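Local coordinates for borrelidin polyketide synthase, type I (Streptomyces parvulus, PDB 6OBT), which probably dehydrates beta-hydroxyacyl intermediates to alpha,beta-unsaturated ones, as a dehydratase domain of the modular synthase that assembles borrelidin, at residues V261-T266 with L290-I295; E212-E217 with V268-V273; G41-P46 with V221-L226. All blocks are in the same frame, centred on the assembly; numbering follows the deposited sequence.

Contact 1: residues V261-T266 with L290-I295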
# COMPACT_ATOMS: atom_id res chain seq x y z
N VAL A 261 2.21 -25.92 -6.22
CA VAL A 261 2.59 -25.31 -7.49
C VAL A 261 3.98 -24.71 -7.36
O VAL A 261 4.26 -23.96 -6.41
CB VAL A 261 1.59 -24.23 -7.93
CG1 VAL A 261 1.89 -23.79 -9.36
CG2 VAL A 261 0.17 -24.73 -7.79
N ARG A 262 4.87 -25.04 -8.30
CA ARG A 262 6.21 -24.47 -8.33
C ARG A 262 6.53 -24.01 -9.74
O ARG A 262 6.20 -24.69 -10.71
CB ARG A 262 7.28 -25.47 -7.84
CG ARG A 262 7.07 -25.95 -6.42
CD ARG A 262 8.37 -25.95 -5.64
NE ARG A 262 9.10 -27.19 -5.83
CZ ARG A 262 10.36 -27.39 -5.46
NH1 ARG A 262 11.03 -26.41 -4.87
NH2 ARG A 262 10.95 -28.56 -5.67
N LEU A 263 7.19 -22.86 -9.84
CA LEU A 263 7.63 -22.31 -11.11
C LEU A 263 9.15 -22.27 -11.11
O LEU A 263 9.76 -21.60 -10.27
CB LEU A 263 7.03 -20.92 -11.34
CG LEU A 263 7.39 -20.25 -12.66
CD1 LEU A 263 6.75 -21.02 -13.83
CD2 LEU A 263 6.94 -18.80 -12.69
N PHE A 264 9.76 -23.00 -12.05
CA PHE A 264 11.22 -23.13 -12.05
C PHE A 264 11.90 -22.14 -12.97
O PHE A 264 13.10 -21.90 -12.81
CB PHE A 264 11.61 -24.56 -12.43
CG PHE A 264 10.93 -25.60 -11.58
CD1 PHE A 264 11.34 -25.81 -10.27
CD2 PHE A 264 9.88 -26.34 -12.08
CE1 PHE A 264 10.71 -26.75 -9.47
CE2 PHE A 264 9.24 -27.28 -11.28
CZ PHE A 264 9.66 -27.47 -9.98
N ALA A 265 11.17 -21.52 -13.89
CA ALA A 265 11.77 -20.66 -14.89
C ALA A 265 10.77 -19.59 -15.29
O ALA A 265 9.57 -19.85 -15.34
CB ALA A 265 12.19 -21.46 -16.12
N THR A 266 11.28 -18.40 -15.60
CA THR A 266 10.47 -17.30 -16.11
C THR A 266 10.83 -17.02 -17.57
O THR A 266 11.88 -17.43 -18.06
CB THR A 266 10.66 -16.05 -15.26
OG1 THR A 266 12.03 -15.63 -15.32
CG2 THR A 266 10.30 -16.35 -13.81
N LEU A 290 14.00 -28.52 -20.07
CA LEU A 290 14.31 -28.03 -18.73
C LEU A 290 13.01 -27.76 -17.98
O LEU A 290 12.03 -27.31 -18.59
CB LEU A 290 15.13 -26.76 -18.81
CG LEU A 290 16.53 -26.95 -19.38
CD1 LEU A 290 17.32 -25.67 -19.19
CD2 LEU A 290 17.26 -28.16 -18.74
N PRO A 291 12.96 -28.03 -16.68
CA PRO A 291 11.69 -27.90 -15.96
C PRO A 291 11.22 -26.45 -15.95
O PRO A 291 12.02 -25.52 -15.95
CB PRO A 291 12.04 -28.40 -14.55
CG PRO A 291 13.20 -29.28 -14.75
CD PRO A 291 14.00 -28.65 -15.84
N VAL A 292 9.89 -26.27 -16.00
CA VAL A 292 9.27 -24.94 -15.96
C VAL A 292 8.21 -24.90 -14.87
O VAL A 292 8.19 -23.97 -14.05
CB VAL A 292 8.65 -24.56 -17.32
CG1 VAL A 292 7.94 -23.17 -17.22
CG2 VAL A 292 9.68 -24.56 -18.44
N LEU A 293 7.32 -25.89 -14.83
CA LEU A 293 6.18 -25.79 -13.92
C LEU A 293 5.76 -27.16 -13.43
O LEU A 293 5.73 -28.13 -14.20
CB LEU A 293 5.00 -25.07 -14.61
CG LEU A 293 3.62 -25.03 -13.95
CD1 LEU A 293 3.57 -23.94 -12.87
CD2 LEU A 293 2.53 -24.81 -15.00
N THR A 294 5.43 -27.23 -12.14
CA THR A 294 4.77 -28.40 -11.56
C THR A 294 3.54 -27.96 -10.77
O THR A 294 3.59 -26.98 -10.02
CB THR A 294 5.72 -29.20 -10.65
OG1 THR A 294 6.39 -28.32 -9.75
CG2 THR A 294 6.77 -29.91 -11.49
N ILE A 295 2.44 -28.70 -10.94
CA ILE A 295 1.24 -28.59 -10.11
C ILE A 295 1.01 -29.95 -9.46
O ILE A 295 0.66 -30.92 -10.14
CB ILE A 295 0.00 -28.17 -10.92
CG1 ILE A 295 0.25 -26.89 -11.71
CG2 ILE A 295 -1.19 -27.96 -9.99
CD1 ILE A 295 -0.96 -26.53 -12.64

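Contact 2: residues E212-E217 with V268-V273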
# COMPACT_ATOMS: atom_id res chain seq x y z
N GLU A 212 2.12 -30.16 -26.79
CA GLU A 212 2.94 -28.99 -27.08
C GLU A 212 2.03 -27.77 -27.10
O GLU A 212 1.01 -27.76 -27.79
CB GLU A 212 3.65 -29.13 -28.43
CG GLU A 212 4.86 -30.03 -28.38
CD GLU A 212 5.42 -30.35 -29.76
OE1 GLU A 212 6.26 -31.28 -29.85
OE2 GLU A 212 5.04 -29.68 -30.74
N ILE A 213 2.39 -26.75 -26.31
CA ILE A 213 1.59 -25.55 -26.12
C ILE A 213 2.51 -24.34 -26.22
O ILE A 213 3.57 -24.33 -25.59
CB ILE A 213 0.89 -25.58 -24.74
CG1 ILE A 213 0.12 -26.89 -24.55
CG2 ILE A 213 -0.06 -24.41 -24.59
CD1 ILE A 213 -0.34 -27.16 -23.13
N SER A 214 2.14 -23.34 -27.02
CA SER A 214 3.03 -22.18 -27.17
C SER A 214 2.25 -20.90 -27.47
O SER A 214 1.17 -20.93 -28.07
CB SER A 214 4.08 -22.43 -28.25
OG SER A 214 3.51 -22.73 -29.50
N LEU A 215 2.83 -19.77 -27.06
CA LEU A 215 2.21 -18.47 -27.25
C LEU A 215 2.30 -18.04 -28.72
O LEU A 215 3.19 -18.50 -29.45
CB LEU A 215 2.88 -17.42 -26.35
CG LEU A 215 2.52 -17.51 -24.86
CD1 LEU A 215 3.58 -16.84 -23.98
CD2 LEU A 215 1.15 -16.89 -24.64
N PRO A 216 1.39 -17.18 -29.17
CA PRO A 216 1.55 -16.55 -30.49
C PRO A 216 2.86 -15.79 -30.57
O PRO A 216 3.35 -15.26 -29.57
CB PRO A 216 0.35 -15.59 -30.59
CG PRO A 216 -0.56 -15.96 -29.47
CD PRO A 216 0.25 -16.61 -28.42
N GLU A 217 3.43 -15.73 -31.77
CA GLU A 217 4.71 -15.07 -31.95
C GLU A 217 4.62 -13.60 -31.56
O GLU A 217 3.63 -12.92 -31.83
CB GLU A 217 5.18 -15.21 -33.40
CG GLU A 217 4.89 -16.58 -34.01
CD GLU A 217 5.70 -16.84 -35.26
OE1 GLU A 217 6.50 -15.96 -35.64
OE2 GLU A 217 5.53 -17.93 -35.86
N VAL A 268 9.36 -18.23 -20.26
CA VAL A 268 9.14 -19.33 -21.20
C VAL A 268 7.95 -19.02 -22.10
O VAL A 268 6.89 -18.57 -21.63
CB VAL A 268 8.93 -20.64 -20.42
CG1 VAL A 268 8.71 -21.79 -21.36
CG2 VAL A 268 10.11 -20.91 -19.50
N THR A 269 8.10 -19.27 -23.41
CA THR A 269 7.03 -19.01 -24.36
C THR A 269 6.46 -20.27 -25.00
O THR A 269 5.45 -20.18 -25.71
CB THR A 269 7.51 -18.07 -25.48
OG1 THR A 269 8.58 -18.70 -26.20
CG2 THR A 269 7.99 -16.73 -24.92
N SER A 270 7.08 -21.43 -24.78
CA SER A 270 6.62 -22.68 -25.37
C SER A 270 6.88 -23.82 -24.40
O SER A 270 7.97 -23.92 -23.83
CB SER A 270 7.33 -22.96 -26.70
OG SER A 270 7.00 -24.25 -27.18
N LEU A 271 5.88 -24.70 -24.23
CA LEU A 271 5.95 -25.73 -23.20
C LEU A 271 5.68 -27.12 -23.78
O LEU A 271 4.91 -27.28 -24.73
CB LEU A 271 4.95 -25.51 -22.09
CG LEU A 271 5.12 -24.25 -21.27
CD1 LEU A 271 3.85 -24.05 -20.47
CD2 LEU A 271 6.32 -24.39 -20.37
N ARG A 272 6.31 -28.11 -23.15
CA ARG A 272 5.93 -29.52 -23.26
C ARG A 272 5.29 -29.94 -21.94
O ARG A 272 5.87 -29.70 -20.87
CB ARG A 272 7.16 -30.38 -23.59
CG ARG A 272 7.75 -29.97 -24.91
CD ARG A 272 9.12 -30.55 -25.20
NE ARG A 272 9.50 -30.19 -26.56
CZ ARG A 272 10.54 -30.71 -27.21
NH1 ARG A 272 10.80 -30.33 -28.45
NH2 ARG A 272 11.31 -31.61 -26.62
N VAL A 273 4.09 -30.49 -22.01
CA VAL A 273 3.22 -30.65 -20.85
C VAL A 273 2.82 -32.11 -20.71
O VAL A 273 2.53 -32.78 -21.70
CB VAL A 273 1.98 -29.74 -20.98
CG1 VAL A 273 1.10 -29.83 -19.74
CG2 VAL A 273 2.41 -28.30 -21.21

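Contact 3: residues G41-P46 with V221-L226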
# COMPACT_ATOMS: atom_id res chain seq x y z
N GLY A 41 7.95 -5.44 -10.19
CA GLY A 41 8.38 -6.17 -11.37
C GLY A 41 7.38 -7.12 -12.00
O GLY A 41 7.78 -8.02 -12.74
N HIS A 42 6.09 -6.97 -11.71
CA HIS A 42 5.04 -7.76 -12.34
C HIS A 42 4.08 -6.84 -13.08
O HIS A 42 3.77 -5.75 -12.60
CB HIS A 42 4.25 -8.58 -11.32
CG HIS A 42 3.47 -9.70 -11.95
ND1 HIS A 42 2.21 -9.52 -12.50
CD2 HIS A 42 3.78 -11.00 -12.14
CE1 HIS A 42 1.78 -10.67 -12.98
NE2 HIS A 42 2.71 -11.59 -12.78
N ALA A 43 3.60 -7.31 -14.23
CA ALA A 43 2.71 -6.50 -15.05
C ALA A 43 1.40 -6.18 -14.34
O ALA A 43 0.91 -5.04 -14.40
CB ALA A 43 2.43 -7.20 -16.38
N PHE A 44 0.82 -7.16 -13.63
CA PHE A 44 -0.46 -6.96 -12.97
C PHE A 44 -0.32 -6.27 -11.62
O PHE A 44 -1.25 -5.58 -11.19
CB PHE A 44 -1.19 -8.28 -12.75
CG PHE A 44 -1.72 -8.90 -14.01
CD1 PHE A 44 -1.82 -8.17 -15.18
CD2 PHE A 44 -2.11 -10.22 -14.02
CE1 PHE A 44 -2.31 -8.76 -16.35
CE2 PHE A 44 -2.59 -10.82 -15.17
CZ PHE A 44 -2.70 -10.08 -16.34
N VAL A 45 0.78 -6.48 -10.90
CA VAL A 45 0.95 -5.81 -9.61
C VAL A 45 2.29 -5.09 -9.62
O VAL A 45 3.30 -5.62 -9.12
CB VAL A 45 0.81 -6.78 -8.43
CG1 VAL A 45 -0.66 -7.09 -8.21
CG2 VAL A 45 1.58 -8.07 -8.66
N PRO A 46 2.36 -3.89 -10.20
CA PRO A 46 3.65 -3.21 -10.37
C PRO A 46 4.26 -2.66 -9.09
O PRO A 46 5.44 -2.27 -9.11
CB PRO A 46 3.32 -2.06 -11.33
CG PRO A 46 1.99 -2.41 -11.93
CD PRO A 46 1.26 -3.19 -10.89
N VAL A 221 6.36 -11.26 -22.70
CA VAL A 221 6.26 -12.01 -21.46
C VAL A 221 7.22 -11.49 -20.40
O VAL A 221 7.42 -12.13 -19.37
CB VAL A 221 6.47 -13.52 -21.70
CG1 VAL A 221 5.55 -14.01 -22.82
CG2 VAL A 221 7.91 -13.81 -22.06
N ASP A 222 7.81 -10.31 -20.63
CA ASP A 222 8.85 -9.81 -19.75
C ASP A 222 8.36 -9.65 -18.31
O ASP A 222 9.09 -9.95 -17.36
CB ASP A 222 9.40 -8.48 -20.28
CG ASP A 222 10.50 -8.68 -21.30
OD1 ASP A 222 11.13 -9.75 -21.29
OD2 ASP A 222 10.73 -7.76 -22.11
N ALA A 223 7.12 -9.18 -18.13
CA ALA A 223 6.66 -8.83 -16.79
C ALA A 223 5.80 -9.92 -16.16
O ALA A 223 4.97 -9.62 -15.29
CB ALA A 223 5.92 -7.50 -16.81
N TYR A 224 5.98 -11.16 -16.57
CA TYR A 224 5.24 -12.29 -16.03
C TYR A 224 6.21 -13.39 -15.63
O TYR A 224 7.33 -13.46 -16.13
CB TYR A 224 4.23 -12.82 -17.05
CG TYR A 224 3.19 -11.80 -17.43
CD1 TYR A 224 2.04 -11.65 -16.68
CD2 TYR A 224 3.36 -10.99 -18.55
CE1 TYR A 224 1.08 -10.72 -17.01
CE2 TYR A 224 2.40 -10.04 -18.90
CZ TYR A 224 1.26 -9.92 -18.12
OH TYR A 224 0.29 -8.98 -18.44
N GLY A 225 5.78 -14.23 -14.69
CA GLY A 225 6.53 -15.42 -14.38
C GLY A 225 6.23 -16.42 -15.50
O GLY A 225 7.12 -16.78 -16.28
N LEU A 226 4.96 -16.82 -15.59
CA LEU A 226 4.43 -17.59 -16.72
C LEU A 226 3.22 -16.86 -17.27
O LEU A 226 2.22 -16.71 -16.56
CB LEU A 226 4.06 -19.02 -16.30
CG LEU A 226 3.53 -19.92 -17.42
CD1 LEU A 226 4.60 -20.11 -18.49
CD2 LEU A 226 3.10 -21.27 -16.87

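Contact 1: residues V261-T266 with L290-I295
Thr294 tucks OG1 between its backbone N and carbonyl carbon (chi1 48°), and Phe264 swings its ring beside its own backbone N (chi1 -53°); together these two torsions lay the ring against the threonine. Their side chains cross at about a right angle. Phe264 CZ comes within 3.4 Å of Thr294 OG1, obliquely to the ring, whereas Thr294 CG2 lies in the ring plane at its edge, 3.6 Å from Phe264 CE2. Nearer the backbone, Phe264 CD2 touches Pro291 CB at 3.9 Å. The guanidinium of Arg262 has CE1 of the same phenyl ring over one face, toward the rim. It is tied down by a salt bridge from NH1 to Asp100 and a hydrogen bond from NH2 to the carbonyl of Pro160.

The strands run antiparallel beneath these groups. Arg262 and Thr294 form a hydrogen-bonded pair, with Arg262 N 2.9 Å from Thr294 O and Thr294 N 3.0 Å from Arg262 O. Phe264 N extends the pairing to Val292 O at 2.7 Å; the N-H points almost straight at the oxygen (170°), though it comes from above the carbonyl plane. On the far edge of strand 291-295, Val292 and Leu293 both face Ala284, a classic beta bulge. The sheet face carrying Val261, Leu263, Leu293 and Ile295 is apolar: Val261 CG1 packs on Leu293 CD1 at 3.9 Å, and Val261 and Leu263 also reach helix 83-97, as expected of a hot-dog fold, in which a sheet wraps a central helix.

Backbone amides thus supply the directional bonds between the strands, while the side chains divide into an apolar face, part of which meets helix 83-97, and a mixed face whose one full charge is paired by Asp100.

Contact 2: residues E212-E217 with V268-V273
Ile213 O accepts the hydrogen bond of Leu271 N at 2.7 Å, a short bond with the donor nearly in line with the C=O. The same oxygen also receives a CA-H contact from Ser270, 3.5 Å from Ile213 O to Ser270 CA. In the reverse direction Ile213 N reaches Leu271 O at 3.0 Å, closing the hydrogen-bonded pair of the two strands. Leu215 N adds a third bond, 3.0 Å to Thr269 O, where both segments have left regular strand.

Ser214 and Ser270 face one another as a non-hydrogen-bonded pair, CA atoms 4.0 Å apart. Ser270 directs OG away from its backbone N (chi1 173°); Ser214 CB comes to 3.6 Å of that OG, a van der Waals contact, and the hydroxyl takes its hydrogen bond with Glu287. Antiparallel strands 208-214 and 270-276 belong to the sheet that, in the hot-dog fold of this family, curves round helix 228-236: Ile213, Leu215 and Leu271 all touch Leu230 of that helix.

On this helix-facing side Ile213 sends its CD1 obliquely across to Val273, meeting CG2 of Val273 at 3.5 Å. The valine presents that methyl because CG2 sits beside its backbone N, while CG1 lies anti to it (chi1 -177°). The other side of the strands is polar. Glu212 and Arg272 are a non-hydrogen-bonded pair there with opposite charges, yet Glu212 OE1 stays 4.7 Å from Arg272 NE; this carboxylate oxygen is gripped by a salt bridge to Arg201 and a hydrogen bond from Trp168 NE1.

Contact 3: residues G41-P46 with V221-L226
A type I beta turn from Val221 to Tyr224 pushes Ala223 and Tyr224 against His42, Ala43 and Phe44 in the loop between strands 38-39 and 47-50; His42 and Phe44 of that loop form an aromatic cluster with Tyr224. Ala43 N donates to Ala223 O at 2.9 Å, in the carbonyl plane and on a lone pair. That oxygen also sits over the centre of one face of the His42 imidazole, 3.6 Å above its plane.

The imidazole is fixed from within its own loop and from the neighbouring helix. ND1 of His42 accepts a hydrogen bond from Phe44 N at 3.0 Å, somewhat tilted from the ring plane. Glu88 of helix 83-97 binds both segments through one carboxylate, OE1 taking His42 NE2 and Gly225 N, OE2 taking Leu226 N.

With CG opposite its carbonyl carbon (chi1 -61°), Tyr224 turns back over Ala43. The methyl of Ala43 lies on one face of the phenol, with CB 3.4 Å from Tyr224 CZ. Phe44 then receives the edge of Tyr224 on its face in a T-shaped pair, planes 84° apart and centroids 5.3 Å apart; Tyr224 OH comes to 3.3 Å of Phe44 CE1. His42 and Tyr224 meet only obliquely, CE1 of the histidine 3.8 Å from CD1 of the tyrosine.

The cluster thus joins the loop after strand 38-39 to the loop leading into helix 228-236, and Glu88 anchors both to helix 83-97, an arrangement consistent with the two helices of a double hot-dog dehydratase.

In the fold
From the N terminus, residues 41-46 come first and wait for 221-226, so contact 3 closes the longest loop, joining the loop after strand 38-39 to the one that leads into helix 228-236. Before it closes, strand 208-214 has already opened contact 2, which pairs it with strand 270-276; the two cross. Contact 1 opens at 261-266, inside the span of contact 2, and closes after it, pairing strand 254-263 with 291-301, so these two cross as well, while contacts 3 and 1 run in series. Val292 packs on Leu271 and Val268 between contacts 1 and 2. Leu226 touches Leu293 of contact 1, and Val221 meets Leu215 of contact 2, bringing all three together.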